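Local structure of aminoglycoside N(3)-acetyltransferase, AAC(3)-IVa (Escherichia coli, 6MN3) at residues P63-L68 / P124-A129. The protein probably confers resistance to 2-deoxystreptamine antibiotics such as gentamicin and apramycin by transferring an acetyl group from acetyl-CoA to their N3 amine. Residues are numbered along the deposited sequence; the frame is centred on the assembly and turned at random.
Sequences PSWSGL and PPHSPA
W65 and H126 touch through their rings alone where two loops pass, a worked example of how long aromatic side chains can meet across backbones whose nearest CA atoms, those of W65 and P125, stay 9.8 Å apart. The six-membered half of the indole does the touching: W65 CZ3 lies 4.0 Å from H126 NE2, with W65 CH2 only slightly farther from the same nitrogen. The ring planes meet at 49°, an oblique pairing with centroids 5.6 Å apart, a van der Waals contact. In W65, CG sits between the backbone N and the carbonyl carbon (chi1 53°); its CA–CB bond points toward the other loop, and the six-membered ring lies against H126. The CB of H126 does not point at the indole, but chi1 (-49°, CG anti to the carbonyl carbon) and the turn of the ring together bring NE2 nearer, while P125 CB sits over one imidazole face, closer to its margin than its centre. Farther along, S127 OG accepts from A129 N at 3.1 Å, closing an ST turn just ahead of helix 131-137. H126 also meets the ring of H156, so the pair links the loop following strand 59-63 of the Antibiotic_NAT mixed sheet to the surroundings of a possible Cys-His-Glu triad (C192, H156, E159).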
loop_
_atom_site.group_PDB
_atom_site.type_symbol
_atom_site.label_atom_id
_atom_site.label_comp_id
_atom_site.label_asym_id
_atom_site.label_seq_id
_atom_site.Cartn_x
_atom_site.Cartn_y
_atom_site.Cartn_z
ATOM N N PRO A 63 -2.567 -3.458 2.865
ATOM C CA PRO A 63 -3.076 -4.186 1.699
ATOM C C PRO A 63 -3.321 -5.643 2.059
ATOM O O PRO A 63 -2.665 -6.207 2.939
ATOM C CB PRO A 63 -1.953 -4.039 0.667
ATOM C CG PRO A 63 -0.731 -3.753 1.473
ATOM C CD PRO A 63 -1.202 -2.951 2.650
ATOM N N SER A 64 -4.284 -6.255 1.370
ATOM C CA SER A 64 -4.702 -7.602 1.731
ATOM C C SER A 64 -5.383 -8.316 0.570
ATOM O O SER A 64 -6.377 -9.020 0.771
ATOM C CB SER A 64 -5.642 -7.550 2.939
ATOM O OG SER A 64 -5.762 -8.819 3.556
ATOM N N TRP A 65 -4.860 -8.151 -0.643
ATOM C CA TRP A 65 -5.458 -8.785 -1.806
ATOM C C TRP A 65 -4.789 -10.129 -2.095
ATOM O O TRP A 65 -3.716 -10.446 -1.579
ATOM C CB TRP A 65 -5.379 -7.867 -3.027
ATOM C CG TRP A 65 -4.010 -7.359 -3.339
ATOM C CD1 TRP A 65 -2.983 -8.059 -3.902
ATOM C CD2 TRP A 65 -3.522 -6.030 -3.124
ATOM N NE1 TRP A 65 -1.881 -7.250 -4.042
ATOM C CE2 TRP A 65 -2.186 -5.999 -3.573
ATOM C CE3 TRP A 65 -4.084 -4.866 -2.593
ATOM C CZ2 TRP A 65 -1.405 -4.849 -3.505
ATOM C CZ3 TRP A 65 -3.306 -3.725 -2.526
ATOM C CH2 TRP A 65 -1.981 -3.724 -2.979
ATOM N N SER A 66 -5.446 -10.921 -2.945
ATOM C CA SER A 66 -5.045 -12.300 -3.202
ATOM C C SER A 66 -4.145 -12.442 -4.423
ATOM O O SER A 66 -3.220 -13.263 -4.414
ATOM C CB SER A 66 -6.283 -13.180 -3.385
ATOM O OG SER A 66 -6.918 -13.434 -2.146
ATOM N N GLY A 67 -4.404 -11.674 -5.479
ATOM C CA GLY A 67 -3.673 -11.811 -6.718
ATOM C C GLY A 67 -4.151 -12.925 -7.623
ATOM O O GLY A 67 -3.710 -12.992 -8.777
ATOM N N LEU A 68 -5.034 -13.799 -7.146
ATOM C CA LEU A 68 -5.571 -14.883 -7.962
ATOM C C LEU A 68 -6.759 -14.359 -8.759
ATOM O O LEU A 68 -7.840 -14.141 -8.203
ATOM C CB LEU A 68 -5.978 -16.063 -7.082
ATOM C CG LEU A 68 -4.959 -16.522 -6.037
ATOM C CD1 LEU A 68 -5.647 -17.315 -4.937
ATOM C CD2 LEU A 68 -3.853 -17.342 -6.684
ATOM N N PRO A 124 -10.636 0.425 -11.857
ATOM C CA PRO A 124 -9.454 -0.344 -11.439
ATOM C C PRO A 124 -9.365 -0.537 -9.920
ATOM O O PRO A 124 -10.084 0.142 -9.189
ATOM C CB PRO A 124 -8.285 0.511 -11.953
ATOM C CG PRO A 124 -8.864 1.317 -13.057
ATOM C CD PRO A 124 -10.250 1.637 -12.598
ATOM N N PRO A 125 -8.504 -1.454 -9.463
ATOM C CA PRO A 125 -8.469 -1.771 -8.024
ATOM C C PRO A 125 -8.218 -0.577 -7.116
ATOM O O PRO A 125 -8.654 -0.599 -5.959
ATOM C CB PRO A 125 -7.330 -2.795 -7.927
ATOM C CG PRO A 125 -7.302 -3.444 -9.265
ATOM C CD PRO A 125 -7.650 -2.365 -10.247
ATOM N N HIS A 126 -7.533 0.461 -7.592
ATOM C CA HIS A 126 -7.194 1.585 -6.725
ATOM C C HIS A 126 -7.877 2.866 -7.188
ATOM O O HIS A 126 -7.235 3.914 -7.320
ATOM C CB HIS A 126 -5.677 1.759 -6.669
ATOM C CG HIS A 126 -4.944 0.485 -6.383
ATOM N ND1 HIS A 126 -3.832 0.088 -7.092
ATOM C CD2 HIS A 126 -5.179 -0.491 -5.474
ATOM C CE1 HIS A 126 -3.406 -1.072 -6.627
ATOM N NE2 HIS A 126 -4.206 -1.446 -5.644
ATOM N N SER A 127 -9.183 2.786 -7.416
ATOM C CA SER A 127 -9.978 3.907 -7.892
ATOM C C SER A 127 -10.265 4.873 -6.749
ATOM O O SER A 127 -9.947 4.598 -5.589
ATOM C CB SER A 127 -11.271 3.378 -8.509
ATOM O OG SER A 127 -12.227 3.088 -7.504
ATOM N N PRO A 128 -10.860 6.036 -7.043
ATOM C CA PRO A 128 -11.284 6.940 -5.959
ATOM C C PRO A 128 -12.319 6.343 -5.014
ATOM O O PRO A 128 -12.641 6.979 -4.002
ATOM C CB PRO A 128 -11.853 8.148 -6.712
ATOM C CG PRO A 128 -11.115 8.154 -7.999
ATOM C CD PRO A 128 -10.891 6.711 -8.355
ATOM N N ALA A 129 -12.854 5.158 -5.309
ATOM C CA ALA A 129 -13.767 4.463 -4.411
ATOM C C ALA A 129 -13.122 3.239 -3.767
ATOM O O ALA A 129 -13.825 2.313 -3.356
ATOM C CB ALA A 129 -15.041 4.062 -5.154
#